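Long-range contact in carbohydrate kinase, pfkB family (Enterococcus faecalis, PDB 3KTN), which probably phosphorylates 2-keto-3-deoxygluconate, as a putative sugar kinase of the pfkB family that binds a magnesium ion: residues L252-S265 and L296-V308. Numbering follows the deposited sequence.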
ATOM      1  N   LEU A 252     -24.002  23.862   4.062  1.00 33.96           N
ATOM      2  CA  LEU A 252     -23.132  24.592   4.953  1.00 33.24           C
ATOM      3  C   LEU A 252     -23.387  26.065   4.687  1.00 33.91           C
ATOM      4  O   LEU A 252     -23.514  26.485   3.538  1.00 34.40           O
ATOM      5  CB  LEU A 252     -21.663  24.271   4.681  1.00 29.43           C
ATOM      6  CG  LEU A 252     -20.726  24.894   5.721  1.00 32.17           C
ATOM      7  CD1 LEU A 252     -20.946  24.185   7.061  1.00 28.17           C
ATOM      8  CD2 LEU A 252     -19.265  24.778   5.279  1.00 28.21           C
ATOM      9  N   SER A 253     -23.464  26.849   5.752  1.00 35.72           N
ATOM     10  CA  SER A 253     -23.695  28.275   5.612  1.00 38.81           C
ATOM     11  C   SER A 253     -22.819  29.023   6.602  1.00 37.86           C
ATOM     12  O   SER A 253     -22.740  28.656   7.772  1.00 40.89           O
ATOM     13  CB  SER A 253     -25.169  28.598   5.872  1.00 39.58           C
ATOM     14  OG  SER A 253     -25.449  29.935   5.507  1.00 43.98           O
ATOM     15  N   GLY A 254     -22.152  30.064   6.131  1.00 38.37           N
ATOM     16  CA  GLY A 254     -21.298  30.823   7.021  1.00 39.53           C
ATOM     17  C   GLY A 254     -21.892  32.172   7.376  1.00 40.97           C
ATOM     18  O   GLY A 254     -22.641  32.757   6.592  1.00 39.73           O
ATOM     19  N   TYR A 255     -21.573  32.660   8.570  1.00 41.59           N
ATOM     20  CA  TYR A 255     -22.059  33.964   9.006  1.00 41.48           C
ATOM     21  C   TYR A 255     -20.912  34.761   9.599  1.00 42.85           C
ATOM     22  O   TYR A 255     -19.980  34.195  10.179  1.00 42.70           O
ATOM     23  CB  TYR A 255     -23.189  33.816  10.030  1.00 38.92           C
ATOM     24  CG  TYR A 255     -22.847  32.928  11.197  1.00 37.77           C
ATOM     25  CD1 TYR A 255     -21.971  33.358  12.194  1.00 35.14           C
ATOM     26  CD2 TYR A 255     -23.369  31.634  11.286  1.00 35.09           C
ATOM     27  CE1 TYR A 255     -21.619  32.525  13.245  1.00 34.05           C
ATOM     28  CE2 TYR A 255     -23.024  30.794  12.333  1.00 35.73           C
ATOM     29  CZ  TYR A 255     -22.146  31.249  13.308  1.00 35.28           C
ATOM     30  OH  TYR A 255     -21.795  30.423  14.344  1.00 37.23           O
ATOM     31  N   LEU A 256     -20.981  36.078   9.429  1.00 43.76           N
ATOM     32  CA  LEU A 256     -19.960  36.989   9.929  1.00 44.75           C
ATOM     33  C   LEU A 256     -20.637  38.225  10.523  1.00 46.90           C
ATOM     34  O   LEU A 256     -21.334  38.960   9.817  1.00 46.10           O
ATOM     35  CB  LEU A 256     -19.027  37.392   8.783  1.00 41.60           C
ATOM     36  CG  LEU A 256     -17.965  38.468   9.008  1.00 41.88           C
ATOM     37  CD1 LEU A 256     -17.042  38.085  10.157  1.00 38.18           C
ATOM     38  CD2 LEU A 256     -17.178  38.646   7.720  1.00 40.24           C
ATOM     39  N   TYR A 257     -20.430  38.443  11.819  1.00 48.15           N
ATOM     40  CA  TYR A 257     -21.027  39.581  12.523  1.00 50.22           C
ATOM     41  C   TYR A 257     -20.004  40.609  12.991  1.00 51.51           C
ATOM     42  O   TYR A 257     -18.830  40.303  13.209  1.00 50.89           O
ATOM     43  CB  TYR A 257     -21.769  39.124  13.784  1.00 49.37           C
ATOM     44  CG  TYR A 257     -23.009  38.287  13.587  1.00 50.18           C
ATOM     45  CD1 TYR A 257     -24.273  38.877  13.534  1.00 49.30           C
ATOM     46  CD2 TYR A 257     -22.927  36.897  13.517  1.00 50.22           C
ATOM     47  CE1 TYR A 257     -25.424  38.097  13.426  1.00 48.61           C
ATOM     48  CE2 TYR A 257     -24.067  36.112  13.407  1.00 48.77           C
ATOM     49  CZ  TYR A 257     -25.309  36.715  13.363  1.00 49.80           C
ATOM     50  OH  TYR A 257     -26.431  35.927  13.264  1.00 50.74           O
ATOM     51  N   THR A 258     -20.484  41.834  13.144  1.00 53.77           N
ATOM     52  CA  THR A 258     -19.701  42.939  13.677  1.00 53.88           C
ATOM     53  C   THR A 258     -20.693  43.454  14.711  1.00 54.67           C
ATOM     54  O   THR A 258     -21.800  42.922  14.817  1.00 52.31           O
ATOM     55  CB  THR A 258     -19.438  44.052  12.649  1.00 53.34           C
ATOM     56  OG1 THR A 258     -20.683  44.622  12.234  1.00 54.63           O
ATOM     57  CG2 THR A 258     -18.697  43.503  11.442  1.00 53.52           C
ATOM     58  N   GLN A 259     -20.326  44.470  15.475  1.00 56.23           N
ATOM     59  CA  GLN A 259     -21.262  44.981  16.459  1.00 58.81           C
ATOM     60  C   GLN A 259     -22.453  45.651  15.777  1.00 59.10           C
ATOM     61  O   GLN A 259     -23.535  45.730  16.355  1.00 59.61           O
ATOM     62  CB  GLN A 259     -20.557  45.954  17.410  1.00 59.60           C
ATOM     63  CG  GLN A 259     -19.625  45.252  18.385  1.00 62.34           C
ATOM     64  CD  GLN A 259     -18.910  46.201  19.322  1.00 62.94           C
ATOM     65  OE1 GLN A 259     -19.539  46.989  20.028  1.00 66.00           O
ATOM     66  NE2 GLN A 259     -17.585  46.123  19.344  1.00 62.41           N
ATOM     67  N   ASN A 260     -22.267  46.093  14.536  1.00 60.08           N
ATOM     68  CA  ASN A 260     -23.339  46.772  13.812  1.00 61.91           C
ATOM     69  C   ASN A 260     -23.754  46.170  12.467  1.00 62.78           C
ATOM     70  O   ASN A 260     -24.504  46.796  11.718  1.00 63.09           O
ATOM     71  CB  ASN A 260     -22.955  48.236  13.602  1.00 62.74           C
ATOM     72  CG  ASN A 260     -22.577  48.922  14.896  1.00 63.79           C
ATOM     73  OD1 ASN A 260     -23.376  48.994  15.830  1.00 64.55           O
ATOM     74  ND2 ASN A 260     -21.351  49.425  14.963  1.00 64.47           N
ATOM     75  N   GLU A 261     -23.277  44.969  12.153  1.00 62.90           N
ATOM     76  CA  GLU A 261     -23.634  44.336  10.884  1.00 61.97           C
ATOM     77  C   GLU A 261     -23.757  42.823  10.977  1.00 60.35           C
ATOM     78  O   GLU A 261     -23.282  42.201  11.929  1.00 59.32           O
ATOM     79  CB  GLU A 261     -22.612  44.691   9.806  1.00 63.41           C
ATOM     80  CG  GLU A 261     -22.559  46.166   9.467  1.00 66.86           C
ATOM     81  CD  GLU A 261     -21.452  46.494   8.485  1.00 70.18           C
ATOM     82  OE1 GLU A 261     -21.523  46.026   7.327  1.00 71.59           O
ATOM     83  OE2 GLU A 261     -20.506  47.214   8.873  1.00 71.93           O
ATOM     84  N   TYR A 262     -24.402  42.242   9.973  1.00 59.25           N
ATOM     85  CA  TYR A 262     -24.613  40.804   9.907  1.00 57.39           C
ATOM     86  C   TYR A 262     -24.617  40.339   8.459  1.00 57.10           C
ATOM     87  O   TYR A 262     -25.446  40.777   7.662  1.00 56.98           O
ATOM     88  CB  TYR A 262     -25.938  40.434  10.577  1.00 56.59           C
ATOM     89  CG  TYR A 262     -26.465  39.067  10.199  1.00 56.94           C
ATOM     90  CD1 TYR A 262     -25.641  37.940  10.240  1.00 56.85           C
ATOM     91  CD2 TYR A 262     -27.792  38.896   9.812  1.00 56.33           C
ATOM     92  CE1 TYR A 262     -26.127  36.683   9.908  1.00 55.93           C
ATOM     93  CE2 TYR A 262     -28.289  37.643   9.480  1.00 56.58           C
ATOM     94  CZ  TYR A 262     -27.452  36.541   9.531  1.00 56.21           C
ATOM     95  OH  TYR A 262     -27.946  35.299   9.217  1.00 54.68           O
ATOM     96  N   GLN A 263     -23.688  39.448   8.128  1.00 55.70           N
ATOM     97  CA  GLN A 263     -23.584  38.926   6.771  1.00 54.12           C
ATOM     98  C   GLN A 263     -23.633  37.404   6.779  1.00 52.32           C
ATOM     99  O   GLN A 263     -22.814  36.745   7.417  1.00 51.75           O
ATOM    100  CB  GLN A 263     -22.283  39.398   6.125  1.00 56.10           C
ATOM    101  CG  GLN A 263     -22.363  39.470   4.621  1.00 58.23           C
ATOM    102  CD  GLN A 263     -23.450  40.416   4.164  1.00 59.83           C
ATOM    103  OE1 GLN A 263     -23.459  41.591   4.534  1.00 62.00           O
ATOM    104  NE2 GLN A 263     -24.378  39.912   3.360  1.00 60.15           N
ATOM    105  N   GLN A 264     -24.607  36.856   6.066  1.00 50.42           N
ATOM    106  CA  GLN A 264     -24.794  35.416   5.984  1.00 49.55           C
ATOM    107  C   GLN A 264     -24.648  34.997   4.529  1.00 48.03           C
ATOM    108  O   GLN A 264     -25.120  35.690   3.630  1.00 47.56           O
ATOM    109  CB  GLN A 264     -26.194  35.054   6.488  1.00 51.41           C
ATOM    110  CG  GLN A 264     -26.557  33.583   6.400  1.00 53.43           C
ATOM    111  CD  GLN A 264     -26.124  32.798   7.620  1.00 56.35           C
ATOM    112  OE1 GLN A 264     -26.529  33.100   8.741  1.00 55.84           O
ATOM    113  NE2 GLN A 264     -25.302  31.777   7.408  1.00 58.28           N
ATOM    114  N   SER A 265     -23.987  33.871   4.290  1.00 46.03           N
ATOM    115  CA  SER A 265     -23.814  33.387   2.925  1.00 44.69           C
ATOM    116  C   SER A 265     -25.019  32.521   2.587  1.00 44.32           C
ATOM    117  O   SER A 265     -25.765  32.116   3.477  1.00 42.00           O
ATOM    118  CB  SER A 265     -22.543  32.543   2.807  1.00 43.99           C
ATOM    119  OG  SER A 265     -22.765  31.236   3.305  1.00 42.50           O
ATOM    120  N   LEU A 296     -17.653  42.257   4.225  1.00 47.31           N
ATOM    121  CA  LEU A 296     -18.138  41.129   5.005  1.00 47.56           C
ATOM    122  C   LEU A 296     -18.762  40.079   4.095  1.00 47.70           C
ATOM    123  O   LEU A 296     -18.652  38.882   4.351  1.00 46.81           O
ATOM    124  CB  LEU A 296     -19.168  41.592   6.037  1.00 46.47           C
ATOM    125  CG  LEU A 296     -18.716  42.622   7.076  1.00 48.56           C
ATOM    126  CD1 LEU A 296     -19.862  42.877   8.046  1.00 49.27           C
ATOM    127  CD2 LEU A 296     -17.494  42.123   7.830  1.00 47.68           C
ATOM    128  N   GLU A 297     -19.421  40.537   3.035  1.00 48.38           N
ATOM    129  CA  GLU A 297     -20.065  39.635   2.091  1.00 49.89           C
ATOM    130  C   GLU A 297     -19.046  38.787   1.332  1.00 48.48           C
ATOM    131  O   GLU A 297     -19.207  37.579   1.197  1.00 47.46           O
ATOM    132  CB  GLU A 297     -20.910  40.427   1.090  1.00 52.82           C
ATOM    133  CG  GLU A 297     -21.410  39.584  -0.073  1.00 60.31           C
ATOM    134  CD  GLU A 297     -22.232  40.375  -1.070  1.00 64.74           C
ATOM    135  OE1 GLU A 297     -21.749  41.428  -1.542  1.00 67.51           O
ATOM    136  OE2 GLU A 297     -23.360  39.934  -1.390  1.00 66.33           O
ATOM    137  N   LYS A 298     -18.000  39.437   0.836  1.00 47.02           N
ATOM    138  CA  LYS A 298     -16.958  38.759   0.078  1.00 46.08           C
ATOM    139  C   LYS A 298     -16.203  37.758   0.953  1.00 44.94           C
ATOM    140  O   LYS A 298     -15.880  36.656   0.510  1.00 44.75           O
ATOM    141  CB  LYS A 298     -15.992  39.796  -0.494  1.00 45.86           C
ATOM    142  CG  LYS A 298     -14.956  39.253  -1.462  1.00 47.29           C
ATOM    143  CD  LYS A 298     -14.062  40.384  -1.962  1.00 48.88           C
ATOM    144  CE  LYS A 298     -13.071  39.902  -3.005  1.00 50.43           C
ATOM    145  NZ  LYS A 298     -13.760  39.314  -4.186  1.00 52.79           N
ATOM    146  N   ALA A 299     -15.931  38.150   2.194  1.00 42.34           N
ATOM    147  CA  ALA A 299     -15.213  37.301   3.132  1.00 40.73           C
ATOM    148  C   ALA A 299     -16.007  36.061   3.534  1.00 40.66           C
ATOM    149  O   ALA A 299     -15.462  34.953   3.556  1.00 36.82           O
ATOM    150  CB  ALA A 299     -14.842  38.095   4.372  1.00 40.69           C
ATOM    151  N   VAL A 300     -17.287  36.243   3.849  1.00 39.55           N
ATOM    152  CA  VAL A 300     -18.123  35.125   4.268  1.00 39.94           C
ATOM    153  C   VAL A 300     -18.396  34.165   3.106  1.00 39.27           C
ATOM    154  O   VAL A 300     -18.505  32.958   3.307  1.00 38.75           O
ATOM    155  CB  VAL A 300     -19.464  35.618   4.885  1.00 40.37           C
ATOM    156  CG1 VAL A 300     -20.397  36.125   3.798  1.00 42.40           C
ATOM    157  CG2 VAL A 300     -20.119  34.496   5.660  1.00 41.87           C
ATOM    158  N   THR A 301     -18.499  34.698   1.893  1.00 37.86           N
ATOM    159  CA  THR A 301     -18.731  33.860   0.721  1.00 39.96           C
ATOM    160  C   THR A 301     -17.483  33.020   0.437  1.00 39.21           C
ATOM    161  O   THR A 301     -17.562  31.812   0.219  1.00 38.54           O
ATOM    162  CB  THR A 301     -19.033  34.707  -0.532  1.00 42.09           C
ATOM    163  OG1 THR A 301     -20.325  35.309  -0.403  1.00 45.94           O
ATOM    164  CG2 THR A 301     -19.006  33.840  -1.779  1.00 41.24           C
ATOM    165  N   PHE A 302     -16.332  33.681   0.447  1.00 36.44           N
ATOM    166  CA  PHE A 302     -15.061  33.030   0.198  1.00 34.91           C
ATOM    167  C   PHE A 302     -14.796  31.944   1.249  1.00 35.37           C
ATOM    168  O   PHE A 302     -14.428  30.819   0.910  1.00 33.04           O
ATOM    169  CB  PHE A 302     -13.950  34.073   0.242  1.00 34.66           C
ATOM    170  CG  PHE A 302     -12.582  33.520  -0.010  1.00 33.36           C
ATOM    171  CD1 PHE A 302     -12.062  33.469  -1.299  1.00 33.43           C
ATOM    172  CD2 PHE A 302     -11.804  33.063   1.044  1.00 32.87           C
ATOM    173  CE1 PHE A 302     -10.783  32.969  -1.535  1.00 30.96           C
ATOM    174  CE2 PHE A 302     -10.522  32.559   0.819  1.00 33.70           C
ATOM    175  CZ  PHE A 302     -10.014  32.515  -0.476  1.00 31.33           C
ATOM    176  N   ALA A 303     -14.995  32.290   2.518  1.00 34.49           N
ATOM    177  CA  ALA A 303     -14.763  31.371   3.626  1.00 33.80           C
ATOM    178  C   ALA A 303     -15.687  30.149   3.641  1.00 33.27           C
ATOM    179  O   ALA A 303     -15.254  29.047   3.985  1.00 32.68           O
ATOM    180  CB  ALA A 303     -14.872  32.124   4.947  1.00 31.23           C
ATOM    181  N   THR A 304     -16.952  30.342   3.280  1.00 30.69           N
ATOM    182  CA  THR A 304     -17.909  29.244   3.261  1.00 30.79           C
ATOM    183  C   THR A 304     -17.530  28.235   2.173  1.00 32.54           C
ATOM    184  O   THR A 304     -17.578  27.023   2.399  1.00 31.05           O
ATOM    185  CB  THR A 304     -19.355  29.758   3.028  1.00 32.25           C
ATOM    186  OG1 THR A 304     -19.657  30.776   3.991  1.00 32.45           O
ATOM    187  CG2 THR A 304     -20.364  28.625   3.194  1.00 29.04           C
ATOM    188  N   VAL A 305     -17.144  28.732   1.000  1.00 32.00           N
ATOM    189  CA  VAL A 305     -16.731  27.854  -0.088  1.00 32.44           C
ATOM    190  C   VAL A 305     -15.478  27.085   0.352  1.00 32.97           C
ATOM    191  O   VAL A 305     -15.344  25.892   0.091  1.00 31.03           O
ATOM    192  CB  VAL A 305     -16.423  28.655  -1.371  1.00 34.96           C
ATOM    193  CG1 VAL A 305     -15.796  27.747  -2.428  1.00 32.86           C
ATOM    194  CG2 VAL A 305     -17.708  29.269  -1.910  1.00 36.60           C
ATOM    195  N   ASN A 306     -14.565  27.772   1.030  1.00 32.12           N
ATOM    196  CA  ASN A 306     -13.350  27.129   1.504  1.00 31.58           C
ATOM    197  C   ASN A 306     -13.722  26.020   2.484  1.00 31.01           C
ATOM    198  O   ASN A 306     -13.125  24.944   2.477  1.00 30.59           O
ATOM    199  CB  ASN A 306     -12.433  28.143   2.194  1.00 28.49           C
ATOM    200  CG  ASN A 306     -11.000  27.651   2.291  1.00 30.08           C
ATOM    201  OD1 ASN A 306     -10.456  27.129   1.320  1.00 29.02           O
ATOM    202  ND2 ASN A 306     -10.380  27.822   3.453  1.00 27.43           N
ATOM    203  N   GLY A 307     -14.718  26.292   3.322  1.00 31.11           N
ATOM    204  CA  GLY A 307     -15.176  25.312   4.292  1.00 29.27           C
ATOM    205  C   GLY A 307     -15.754  24.077   3.628  1.00 28.71           C
ATOM    206  O   GLY A 307     -15.531  22.955   4.090  1.00 29.71           O
ATOM    207  N   VAL A 308     -16.506  24.276   2.549  1.00 26.81           N
ATOM    208  CA  VAL A 308     -17.100  23.163   1.810  1.00 27.33           C
ATOM    209  C   VAL A 308     -15.982  22.340   1.167  1.00 28.19           C
ATOM    210  O   VAL A 308     -16.031  21.107   1.158  1.00 26.72           O
ATOM    211  CB  VAL A 308     -18.054  23.668   0.698  1.00 28.93           C
ATOM    212  CG1 VAL A 308     -18.572  22.489  -0.139  1.00 25.58           C
ATOM    213  CG2 VAL A 308     -19.226  24.417   1.326  1.00 27.05           C
TER
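Leu296, in the first turn of helix 296-308, lies across the end of the hairpin formed by 252-257 and 262-264, against Leu256, Thr258, Glu261 and Gln263. From the root outward, Leu296 CB sits against Gln263 CB at 3.8 Å, and at the fork the two methyls part. Leu296 CD2 presses on Leu256 CD2 at 3.5 Å, tight for two carbons, the two leucines crossing at about a right angle. On the turn side, Leu296 CD1 lies 3.6 Å from Thr258 CG2 and also meets CB and OE1 of Glu261. The first torsion of Gln263 (chi1 -153°) carries Gln263 CG to 3.4 Å from Glu297 CA, and the bend at chi2 then turns the CD end alongside Glu297 CB.

One turn on, Val300 wedges into the hairpin. Its chi1 of 74° leaves CG2 anti to the backbone N; Val300 CG2 lies 3.2 Å from Gly254 O, while CG1 faces Gln263 CG. Next comes a polar patch, where Thr304 OG1 is 3.2 Å from Ser265 OG. Thr304 OG1 gives its hydrogen to Val300 O (2.6 Å), and Gly254 N donates to Ser265 OG in a nearly straight bond (166°). Farther along, Leu252 CD2 touches Gly307 and Val308.

Tyr282 of helix 278-291 packs on Val300 and Thr304. The whole is helix-on-sheet packing, an α-helix covering the antiparallel hairpin at the edge of the large sheet within this chain, in the α/β ribokinase fold.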